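Local coordinates for protein glycoside Hydrolase (Bacteroides plebeius, PDB 5T3B) that belongs to glycoside hydrolase family 50 and probably cleaves glycosidic bonds of carbohydrates in a human gut bacterium, at residues 174-177 with 178-182; 60-63 with 64-67; 262-265 with 266-270. All coordinates share one frame; numbering follows the deposited sequence. Where two conformers were deposited one is given.

Overall arrangement
From the N terminus, interaction 2 (60-67) comes first, closing a tight turn just after strand 56-60 and resting against helices 412-427 and 472-480 from the C-terminal part of the chain. Interaction 1 (174-182) follows, covering the last turns of helix 169-182 between strands 163-165 and 188-190. Interaction 3 (262-270) is last, spanning the short helix 264-269, which leans on helices 277-288 and 300-324. The three are strictly in series, so none nests or crosses. Their centres lie about 38 to 45 Å apart, and the contacts do not touch; interactions 1 and 3 sit on opposite sides of the chain's centre.

Interaction 1 (174-177 with 178-182); sequences KAVN and DYNKS
The aliphatic chain of Lys174 runs obliquely across the carboxylate of Asp178, one turn further along helix 169-182, which is the helix of a beta-alpha-beta unit between strands 163-165 and 188-190. CG of Lys174 passes 3.5 Å from OD2 of Asp178, and beyond it the chain runs extended until a bend at chi4 (-57°) folds the amino group back. NZ of Lys174 thereby reaches OD2 of Asp178 at 2.7 Å, on the syn lone pair, forming an i to i+4 salt bridge on the exposed side of the helix. The same spacing carries the backbone: N of Asp178 donates to O of Lys174 at 2.8 Å, and N of Asn180 to O of Val176 at 2.9 Å.

On the buried side, Val176 and Asn180 point the same way and lie alongside one another, with CG1 of Val176 3.6 Å from ND2 of Asn180. That amide continues to the carbonyl of Leu187, so the helix is tied to the chain leading into strand 188-190. Asn177 ND2 is hydrogen-bonded to the carbonyl of Met239. Tyr179 OH is hydrogen-bonded to Ser185 O, and its side chain packs against helix 145-158.

The other end of Asn177, OD1, accepts from a water that also meets the side chains of Asp178 and Lys181. This water gives one hydrogen to Asn177 OD1 and the other to Asp178 OD1, each at 2.7 Å, and accepts from Lys181 NZ at 3.1 Å.

Interaction 2 (60-63 with 64-67); sequences TRIL and PYLV
Ile62 and Tyr65 lie side by side, with CG1 of Ile62 3.7 Å from CD2 of the tyrosine ring. CG1 stands between the backbone N and the carbonyl carbon (chi1 62°), a crowded position that also sets it 3.8 Å from CD of Pro64. The backbone makes two overlapping turns here: N of Tyr65 donates to O of Ile62 at 3.0 Å, from well above the carbonyl plane, and N of Leu66 reaches O of Leu63 in a weak bond of 3.4 Å.

Leu66 uses both branches. CD2 lies 3.6 Å from CD of Arg61, while CD1 meets CD1 of Leu63 at 3.9 Å. An alanine here removes both methyl contacts and would probably open a gap between the aliphatic part of Arg61 and CD1 of Leu63.

Further out, Leu475 of helix 472-480 touches Leu63 and Leu66, and Phe417 of helix 412-427 touches Ile62. Arg61 forms a salt bridge with Glu428 and a cation-pi contact with Tyr33, while Tyr65 OH is hydrogen-bonded to Pro25 O. Apolar contacts thus join the side chains within the turn, while the polar ends of Arg61 and Tyr65 are satisfied by Glu428 and Pro25.

Interaction 3 (262-265 with 266-270); sequences NRLL and DRFLK
Asp266 carries its CG anti to the carbonyl carbon (chi1 -70°), and Arg263 bends at chi3 (-59°), which together bring the guanidinium back beside the carboxylate three residues on. NE and NH2 of Arg263 grip side-on. NH2 sits 3.0 Å from OD2 and 3.1 Å from OD1 of Asp266, using the syn lone pair of each, whereas NE approaches OD2 of Asp266 at 3.1 Å from above the carboxylate plane. The guanidinium and carboxylate planes stand 79° apart, so the side-on grip is twisted rather than coplanar. NH1 of Arg263 forms a second salt bridge, with Asp300, and the arginine thus probably shares its charge between two carboxylates.

A water joins the backbone N of Arg263 to OD2 of Asp266, which adds a third donor to that oxygen. On another side of the helix CG of Leu264 lies over the face of the Phe268 ring, 4.3 Å from the ring centroid in a CH-pi contact, and CD1 of Leu264 comes to 3.5 Å from CE1 of Phe268. The ring of Phe306 of helix 300-324 meets it with the two planes steeply inclined, and Ala282 of helix 277-288 touches it.

Leu265 CD1 packs on Leu269 CD1 at 4.2 Å. Together these contacts mark the N terminus of helix 264-269, where Arg263 at the N-cap and Asp266 three residues on are joined by the salt bridge and the shared water, and where Ser258 OG and Asn303 OD1 accept from the backbone N-H groups of Leu264 and Leu265.

Interaction 1 (174-177 with 178-182)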
ATOM      1  N   LYS A 174      12.539 -14.813   1.823  1.00 10.04           N
ATOM      2  CA  LYS A 174      13.705 -15.428   2.494  1.00 10.71           C
ATOM      3  C   LYS A 174      15.001 -14.699   2.072  1.00  9.52           C
ATOM      4  O   LYS A 174      15.871 -14.522   2.892  1.00 10.28           O
ATOM      5  CB  LYS A 174      13.769 -16.908   2.194  1.00 12.76           C
ATOM      6  CG  LYS A 174      14.932 -17.595   2.857  1.00 18.71           C
ATOM      7  CD  LYS A 174      14.809 -19.060   2.890  1.00 25.16           C
ATOM      8  CE  LYS A 174      15.822 -19.642   3.869  1.00 28.55           C
ATOM      9  NZ  LYS A 174      17.232 -19.301   3.596  1.00 32.33           N
ATOM     10  N   ALA A 175      15.116 -14.346   0.806  1.00  9.95           N
ATOM     11  CA  ALA A 175      16.330 -13.667   0.337  1.00  9.48           C
ATOM     12  C   ALA A 175      16.586 -12.409   1.124  1.00  8.65           C
ATOM     13  O   ALA A 175      17.694 -12.160   1.579  1.00  9.71           O
ATOM     14  CB  ALA A 175      16.220 -13.368  -1.131  1.00 10.51           C
ATOM     15  N   VAL A 176      15.572 -11.587   1.270  1.00  8.77           N
ATOM     16  CA  VAL A 176      15.704 -10.330   1.981  1.00  8.63           C
ATOM     17  C   VAL A 176      15.912 -10.602   3.500  1.00  8.55           C
ATOM     18  O   VAL A 176      16.717  -9.942   4.141  1.00  9.18           O
ATOM     19  CB  VAL A 176      14.508  -9.440   1.739  1.00  9.10           C
ATOM     20  CG1 VAL A 176      14.542  -8.227   2.609  1.00 10.02           C
ATOM     21  CG2 VAL A 176      14.441  -9.044   0.270  1.00  9.95           C
ATOM     22  N   ASN A 177      15.180 -11.571   4.026  1.00  8.51           N
ATOM     23  CA  ASN A 177      15.292 -11.900   5.426  1.00  9.10           C
ATOM     24  C   ASN A 177      16.701 -12.346   5.784  1.00  9.18           C
ATOM     25  O   ASN A 177      17.293 -11.902   6.766  1.00 10.68           O
ATOM     26  CB  ASN A 177      14.211 -12.935   5.778  1.00  9.84           C
ATOM     27  CG  ASN A 177      13.992 -13.085   7.263  1.00 10.34           C
ATOM     28  OD1 ASN A 177      14.653 -13.878   7.933  1.00 13.55           O
ATOM     29  ND2 ASN A 177      13.033 -12.357   7.763  1.00 10.50           N
ATOM     30  N   ASP A 178      17.261 -13.204   4.941  1.00  9.78           N
ATOM     31  CA  ASP A 178      18.633 -13.710   5.148  1.00 11.17           C
ATOM     32  C   ASP A 178      19.621 -12.538   5.057  1.00 10.35           C
ATOM     33  O   ASP A 178      20.574 -12.405   5.877  1.00 13.21           O
ATOM     34  CB  ASP A 178      19.004 -14.737   4.066  1.00 12.66           C
ATOM     35  CG  ASP A 178      18.334 -16.090   4.249  1.00 14.76           C
ATOM     36  OD1 ASP A 178      17.797 -16.364   5.330  1.00 18.59           O
ATOM     37  OD2 ASP A 178      18.365 -16.877   3.280  1.00 18.69           O
ATOM     38  N   TYR A 179      19.462 -11.688   4.052  1.00  9.38           N
ATOM     39  CA  TYR A 179      20.333 -10.545   3.875  1.00  9.24           C
ATOM     40  C   TYR A 179      20.323  -9.609   5.086  1.00  9.64           C
ATOM     41  O   TYR A 179      21.352  -9.176   5.567  1.00 11.22           O
ATOM     42  CB  TYR A 179      19.996  -9.797   2.584  1.00 10.60           C
ATOM     43  CG  TYR A 179      20.669  -8.459   2.451  1.00 11.37           C
ATOM     44  CD1 TYR A 179      21.926  -8.328   1.875  1.00 13.22           C
ATOM     45  CD2 TYR A 179      20.026  -7.335   2.929  1.00 12.31           C
ATOM     46  CE1 TYR A 179      22.489  -7.012   1.821  1.00 13.26           C
ATOM     47  CE2 TYR A 179      20.521  -6.075   2.870  1.00 14.84           C
ATOM     48  CZ  TYR A 179      21.726  -5.909   2.325  1.00 15.81           C
ATOM     49  OH  TYR A 179      22.302  -4.618   2.297  1.00 22.35           O
ATOM     50  N   ASN A 180      19.144  -9.295   5.574  1.00 10.23           N
ATOM     51  CA  ASN A 180      19.044  -8.357   6.665  1.00 10.28           C
ATOM     52  C   ASN A 180      19.647  -8.850   7.949  1.00 11.22           C
ATOM     53  O   ASN A 180      20.138  -8.052   8.727  1.00 13.70           O
ATOM     54  CB  ASN A 180      17.577  -7.983   6.895  1.00  9.91           C
ATOM     55  CG  ASN A 180      17.010  -7.066   5.867  1.00 10.02           C
ATOM     56  OD1 ASN A 180      17.737  -6.410   5.112  1.00 11.01           O
ATOM     57  ND2 ASN A 180      15.698  -7.000   5.801  1.00  9.27           N
ATOM     58  N   LYS A 181      19.690 -10.156   8.122  1.00 11.80           N
ATOM     59  CA  LYS A 181      20.289 -10.712   9.343  1.00 14.14           C
ATOM     60  C   LYS A 181      21.764 -10.418   9.436  1.00 16.95           C
ATOM     61  O   LYS A 181      22.290 -10.190  10.527  1.00 22.21           O
ATOM     62  CB  LYS A 181      20.075 -12.210   9.428  1.00 18.63           C
ATOM     63  CG  LYS A 181      18.694 -12.582   9.856  1.00 21.44           C
ATOM     64  CD  LYS A 181      18.652 -14.097   9.776  1.00 29.91           C
ATOM     65  CE  LYS A 181      17.436 -14.728  10.241  1.00 36.48           C
ATOM     66  NZ  LYS A 181      17.565 -16.130   9.791  1.00 36.82           N
ATOM     67  N   SER A 182      22.472 -10.396   8.302  1.00 16.97           N
ATOM     68  CA  SER A 182      23.931 -10.117   8.391  1.00 20.80           C
ATOM     69  C   SER A 182      24.377  -8.763   7.961  1.00 16.76           C
ATOM     70  O   SER A 182      25.520  -8.352   8.242  1.00 20.59           O
ATOM     71  CB  SER A 182      24.757 -11.169   7.731  1.00 27.19           C
ATOM     72  OG  SER A 182      24.297 -11.220   6.428  1.00 28.41           O
TER
HETATM   73  O   HOH W   1      15.880 -16.133   7.151  1.00 28.06           O

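Interaction 2 (60-63 with 64-67)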
ATOM      1  N   THR A  60      -1.444  18.711 -14.060  1.00 10.78           N
ATOM      2  CA  THR A  60      -0.526  17.951 -13.197  1.00 10.84           C
ATOM      3  C   THR A  60       0.414  18.909 -12.467  1.00 10.52           C
ATOM      4  O   THR A  60       0.901  19.899 -13.042  1.00 12.59           O
ATOM      5  CB  THR A  60       0.241  16.962 -14.114  1.00 11.29           C
ATOM      6  OG1 THR A  60      -0.691  16.140 -14.791  1.00 12.31           O
ATOM      7  CG2 THR A  60       1.166  16.086 -13.434  1.00 12.50           C
ATOM      8  N   ARG A  61       0.729  18.538 -11.235  1.00 10.45           N
ATOM      9  CA  ARG A  61       1.611  19.242 -10.335  1.00  9.97           C
ATOM     10  C   ARG A  61       2.909  18.475 -10.262  1.00  9.93           C
ATOM     11  O   ARG A  61       2.927  17.338  -9.762  1.00 10.93           O
ATOM     12  CB  ARG A  61       0.967  19.387  -8.938  1.00 11.45           C
ATOM     13  CG  ARG A  61       1.861  20.144  -7.966  1.00 11.51           C
ATOM     14  CD  ARG A  61       1.111  20.533  -6.703  1.00 11.64           C
ATOM     15  NE  ARG A  61       0.706  19.366  -5.915  1.00 10.17           N
ATOM     16  CZ  ARG A  61       0.245  19.413  -4.672  1.00 11.44           C
ATOM     17  NH1 ARG A  61       0.255  20.550  -3.988  1.00 12.32           N
ATOM     18  NH2 ARG A  61      -0.162  18.300  -4.107  1.00 11.48           N
ATOM     19  N   ILE A  62       4.023  19.108 -10.650  1.00 10.49           N
ATOM     20  CA  ILE A  62       5.309  18.501 -10.514  1.00 10.09           C
ATOM     21  C   ILE A  62       6.233  19.344  -9.590  1.00 10.51           C
ATOM     22  O   ILE A  62       6.029  20.548  -9.408  1.00 11.69           O
ATOM     23  CB  ILE A  62       6.010  18.198 -11.867  1.00 10.51           C
ATOM     24  CG1 ILE A  62       6.275  19.456 -12.688  1.00 10.94           C
ATOM     25  CG2 ILE A  62       5.209  17.208 -12.679  1.00 11.67           C
ATOM     26  CD1 ILE A  62       7.216  19.225 -13.872  1.00 11.38           C
ATOM     27  N   LEU A  63       7.268  18.701  -9.075  1.00 10.17           N
ATOM     28  CA  LEU A  63       8.105  19.291  -8.037  1.00 10.97           C
ATOM     29  C   LEU A  63       8.770  20.624  -8.435  1.00 11.72           C
ATOM     30  O   LEU A  63       8.738  21.564  -7.616  1.00 13.40           O
ATOM     31  CB  LEU A  63       9.096  18.288  -7.523  1.00 11.37           C
ATOM     32  CG  LEU A  63       9.874  18.700  -6.291  1.00 11.18           C
ATOM     33  CD1 LEU A  63       8.987  18.941  -5.070  1.00 13.44           C
ATOM     34  CD2 LEU A  63      10.934  17.653  -5.970  1.00 12.64           C
ATOM     35  N   PRO A  64       9.276  20.748  -9.664  1.00 11.82           N
ATOM     36  CA  PRO A  64       9.899  22.020 -10.061  1.00 13.60           C
ATOM     37  C   PRO A  64       8.967  23.212 -10.069  1.00 13.05           C
ATOM     38  O   PRO A  64       9.448  24.345 -10.074  1.00 16.25           O
ATOM     39  CB  PRO A  64      10.375  21.696 -11.477  1.00 14.51           C
ATOM     40  CG  PRO A  64      10.618  20.244 -11.485  1.00 13.19           C
ATOM     41  CD  PRO A  64       9.507  19.708 -10.692  1.00 12.05           C
ATOM     42  N   TYR A  65       7.650  22.983 -10.068  1.00 12.80           N
ATOM     43  CA  TYR A  65       6.677  24.038 -10.266  1.00 13.21           C
ATOM     44  C   TYR A  65       5.797  24.287  -9.065  1.00 16.02           C
ATOM     45  O   TYR A  65       4.728  24.883  -9.159  1.00 17.15           O
ATOM     46  CB  TYR A  65       5.870  23.727 -11.545  1.00 14.28           C
ATOM     47  CG  TYR A  65       6.710  23.765 -12.836  1.00 13.32           C
ATOM     48  CD1 TYR A  65       7.783  24.624 -12.980  1.00 14.29           C
ATOM     49  CD2 TYR A  65       6.399  22.910 -13.897  1.00 12.99           C
ATOM     50  CE1 TYR A  65       8.524  24.669 -14.148  1.00 15.08           C
ATOM     51  CE2 TYR A  65       7.105  22.977 -15.078  1.00 13.32           C
ATOM     52  CZ  TYR A  65       8.171  23.870 -15.201  1.00 15.20           C
ATOM     53  OH  TYR A  65       8.841  23.937 -16.385  1.00 15.95           O
ATOM     54  N   LEU A  66       6.232  23.801  -7.915  1.00 14.07           N
ATOM     55  CA  LEU A  66       5.607  24.173  -6.649  1.00 15.54           C
ATOM     56  C   LEU A  66       5.996  25.546  -6.225  1.00 17.80           C
ATOM     57  O   LEU A  66       7.160  25.860  -6.156  1.00 24.36           O
ATOM     58  CB  LEU A  66       6.196  23.360  -5.566  1.00 19.52           C
ATOM     59  CG  LEU A  66       5.848  22.016  -5.548  1.00 16.48           C
ATOM     60  CD1 LEU A  66       6.152  21.379  -4.113  1.00 17.07           C
ATOM     61  CD2 LEU A  66       4.412  21.747  -5.862  1.00 22.20           C
ATOM     62  N   VAL A  67       5.011  26.413  -6.020  1.00 17.08           N
ATOM     63  CA  VAL A  67       5.335  27.805  -5.663  1.00 18.33           C
ATOM     64  C   VAL A  67       5.776  27.865  -4.194  1.00 16.20           C
ATOM     65  O   VAL A  67       5.056  27.383  -3.302  1.00 17.39           O
ATOM     66  CB  VAL A  67       4.106  28.740  -5.910  1.00 19.97           C
ATOM     67  CG1 VAL A  67       4.355  30.156  -5.388  1.00 23.78           C
ATOM     68  CG2 VAL A  67       3.727  28.737  -7.398  1.00 23.66           C
TER

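Interaction 3 (262-265 with 266-270)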
ATOM      1  N   ASN A 262     -22.009  -5.590  -7.621  1.00 20.05           N
ATOM      2  CA  ASN A 262     -22.431  -6.591  -6.704  1.00 25.49           C
ATOM      3  C   ASN A 262     -22.171  -6.254  -5.250  1.00 22.27           C
ATOM      4  O   ASN A 262     -21.032  -6.329  -4.748  1.00 23.22           O
ATOM      5  CB  ASN A 262     -21.711  -7.891  -7.015  1.00 31.61           C
ATOM      6  CG  ASN A 262     -22.441  -8.800  -8.029  1.00 37.31           C
ATOM      7  OD1 ASN A 262     -21.812  -9.199  -8.956  1.00 42.13           O
ATOM      8  ND2 ASN A 262     -23.726  -9.170  -7.809  1.00 33.17           N
ATOM      9  N   ARG A 263     -23.233  -5.897  -4.579  1.00 21.50           N
ATOM     10  CA  ARG A 263     -23.084  -5.639  -3.175  1.00 22.35           C
ATOM     11  C   ARG A 263     -22.876  -6.940  -2.378  1.00 20.07           C
ATOM     12  O   ARG A 263     -23.469  -7.990  -2.652  1.00 25.70           O
ATOM     13  CB  ARG A 263     -24.310  -5.007  -2.689  1.00 22.61           C
ATOM     14  CG  ARG A 263     -24.522  -3.654  -3.284  1.00 25.41           C
ATOM     15  CD  ARG A 263     -25.648  -2.884  -2.615  1.00 28.41           C
ATOM     16  NE  ARG A 263     -26.939  -3.569  -2.685  1.00 27.19           N
ATOM     17  CZ  ARG A 263     -28.140  -2.989  -2.575  1.00 29.21           C
ATOM     18  NH1 ARG A 263     -28.310  -1.658  -2.380  1.00 38.04           N
ATOM     19  NH2 ARG A 263     -29.194  -3.774  -2.626  1.00 36.80           N
ATOM     20  N   LEU A 264     -22.105  -6.819  -1.323  1.00 18.27           N
ATOM     21  CA  LEU A 264     -21.763  -7.940  -0.471  1.00 17.72           C
ATOM     22  C   LEU A 264     -22.979  -8.543   0.197  1.00 16.99           C
ATOM     23  O   LEU A 264     -23.190  -9.761   0.174  1.00 19.08           O
ATOM     24  CB  LEU A 264     -20.709  -7.539   0.579  1.00 16.71           C
ATOM     25  CG  LEU A 264     -20.120  -8.696   1.351  1.00 18.58           C
ATOM     26  CD1 LEU A 264     -19.210  -9.568   0.533  1.00 20.13           C
ATOM     27  CD2 LEU A 264     -19.353  -8.165   2.542  1.00 19.82           C
ATOM     28  N   LEU A 265     -23.772  -7.686   0.799  1.00 16.59           N
ATOM     29  CA  LEU A 265     -24.920  -8.155   1.595  1.00 17.40           C
ATOM     30  C   LEU A 265     -25.928  -8.864   0.681  1.00 17.90           C
ATOM     31  O   LEU A 265     -26.389  -9.971   1.009  1.00 22.51           O
ATOM     32  CB  LEU A 265     -25.567  -7.010   2.372  1.00 18.41           C
ATOM     33  CG  LEU A 265     -26.789  -7.294   3.216  1.00 18.92           C
ATOM     34  CD1 LEU A 265     -26.523  -8.467   4.132  1.00 19.41           C
ATOM     35  CD2 LEU A 265     -27.162  -6.025   3.973  1.00 20.22           C
ATOM     36  N   ASP A 266     -26.184  -8.329  -0.508  1.00 20.56           N
ATOM     37  CA  ASP A 266     -27.065  -9.002  -1.473  1.00 21.76           C
ATOM     38  C   ASP A 266     -26.581 -10.405  -1.827  1.00 19.93           C
ATOM     39  O   ASP A 266     -27.343 -11.390  -1.800  1.00 20.31           O
ATOM     40  CB  ASP A 266     -27.146  -8.237  -2.785  1.00 25.30           C
ATOM     41  CG  ASP A 266     -27.885  -6.931  -2.680  1.00 29.48           C
ATOM     42  OD1 ASP A 266     -28.366  -6.552  -1.615  1.00 45.45           O
ATOM     43  OD2 ASP A 266     -27.972  -6.269  -3.736  1.00 43.95           O
ATOM     44  N   ARG A 267     -25.277 -10.514  -2.104  0.50 19.23           N
ATOM     45  CA  ARG A 267     -24.707 -11.808  -2.472  0.50 17.88           C
ATOM     46  C   ARG A 267     -24.771 -12.813  -1.294  0.50 19.03           C
ATOM     47  O   ARG A 267     -25.068 -13.987  -1.525  0.50 21.05           O
ATOM     48  CB  ARG A 267     -23.262 -11.707  -3.029  0.50 17.97           C
ATOM     49  CG  ARG A 267     -23.168 -11.332  -4.524  0.50 18.68           C
ATOM     50  CD  ARG A 267     -21.739 -11.000  -4.998  0.50 14.69           C
ATOM     51  NE  ARG A 267     -21.130  -9.868  -4.228  0.50 14.70           N
ATOM     52  CZ  ARG A 267     -19.827  -9.656  -4.062  0.50 13.30           C
ATOM     53  NH1 ARG A 267     -18.933 -10.446  -4.554  0.50 20.21           N
ATOM     54  NH2 ARG A 267     -19.442  -8.589  -3.436  0.50 13.23           N
ATOM     55  N   PHE A 268     -24.559 -12.368  -0.047  1.00 15.42           N
ATOM     56  CA  PHE A 268     -24.628 -13.289   1.060  1.00 17.41           C
ATOM     57  C   PHE A 268     -26.068 -13.805   1.200  1.00 18.08           C
ATOM     58  O   PHE A 268     -26.264 -14.972   1.451  1.00 19.72           O
ATOM     59  CB  PHE A 268     -24.185 -12.661   2.370  1.00 15.91           C
ATOM     60  CG  PHE A 268     -22.702 -12.604   2.588  1.00 14.97           C
ATOM     61  CD1 PHE A 268     -21.767 -12.618   1.570  1.00 18.26           C
ATOM     62  CD2 PHE A 268     -22.223 -12.561   3.863  1.00 16.27           C
ATOM     63  CE1 PHE A 268     -20.420 -12.596   1.818  1.00 17.37           C
ATOM     64  CE2 PHE A 268     -20.873 -12.438   4.100  1.00 15.64           C
ATOM     65  CZ  PHE A 268     -19.958 -12.434   3.074  1.00 14.10           C
ATOM     66  N   LEU A 269     -27.027 -12.908   1.015  1.00 17.84           N
ATOM     67  CA  LEU A 269     -28.435 -13.318   1.191  1.00 19.61           C
ATOM     68  C   LEU A 269     -28.882 -14.292   0.139  1.00 20.83           C
ATOM     69  O   LEU A 269     -29.884 -15.006   0.346  1.00 24.47           O
ATOM     70  CB  LEU A 269     -29.344 -12.095   1.232  1.00 20.93           C
ATOM     71  CG  LEU A 269     -29.246 -11.196   2.501  1.00 19.48           C
ATOM     72  CD1 LEU A 269     -29.991  -9.894   2.295  1.00 21.04           C
ATOM     73  CD2 LEU A 269     -29.703 -11.932   3.725  1.00 21.53           C
ATOM     74  N   LYS A 270     -28.219 -14.234  -1.028  1.00 19.66           N
ATOM     75  CA  LYS A 270     -28.537 -15.154  -2.141  1.00 23.99           C
ATOM     76  C   LYS A 270     -27.737 -16.479  -2.155  1.00 24.37           C
ATOM     77  O   LYS A 270     -27.933 -17.319  -3.006  1.00 28.87           O
ATOM     78  CB  LYS A 270     -28.429 -14.398  -3.477  1.00 26.00           C
ATOM     79  CG  LYS A 270     -29.392 -13.249  -3.675  1.00 32.24           C
ATOM     80  CD  LYS A 270     -30.853 -13.683  -3.653  1.00 41.62           C
ATOM     81  CE  LYS A 270     -31.733 -12.879  -4.600  1.00 43.80           C
ATOM     82  NZ  LYS A 270     -33.003 -13.627  -4.779  1.00 46.06           N
TER
HETATM   83  O   HOH W   2     -25.994  -5.915  -5.784  1.00 38.13           O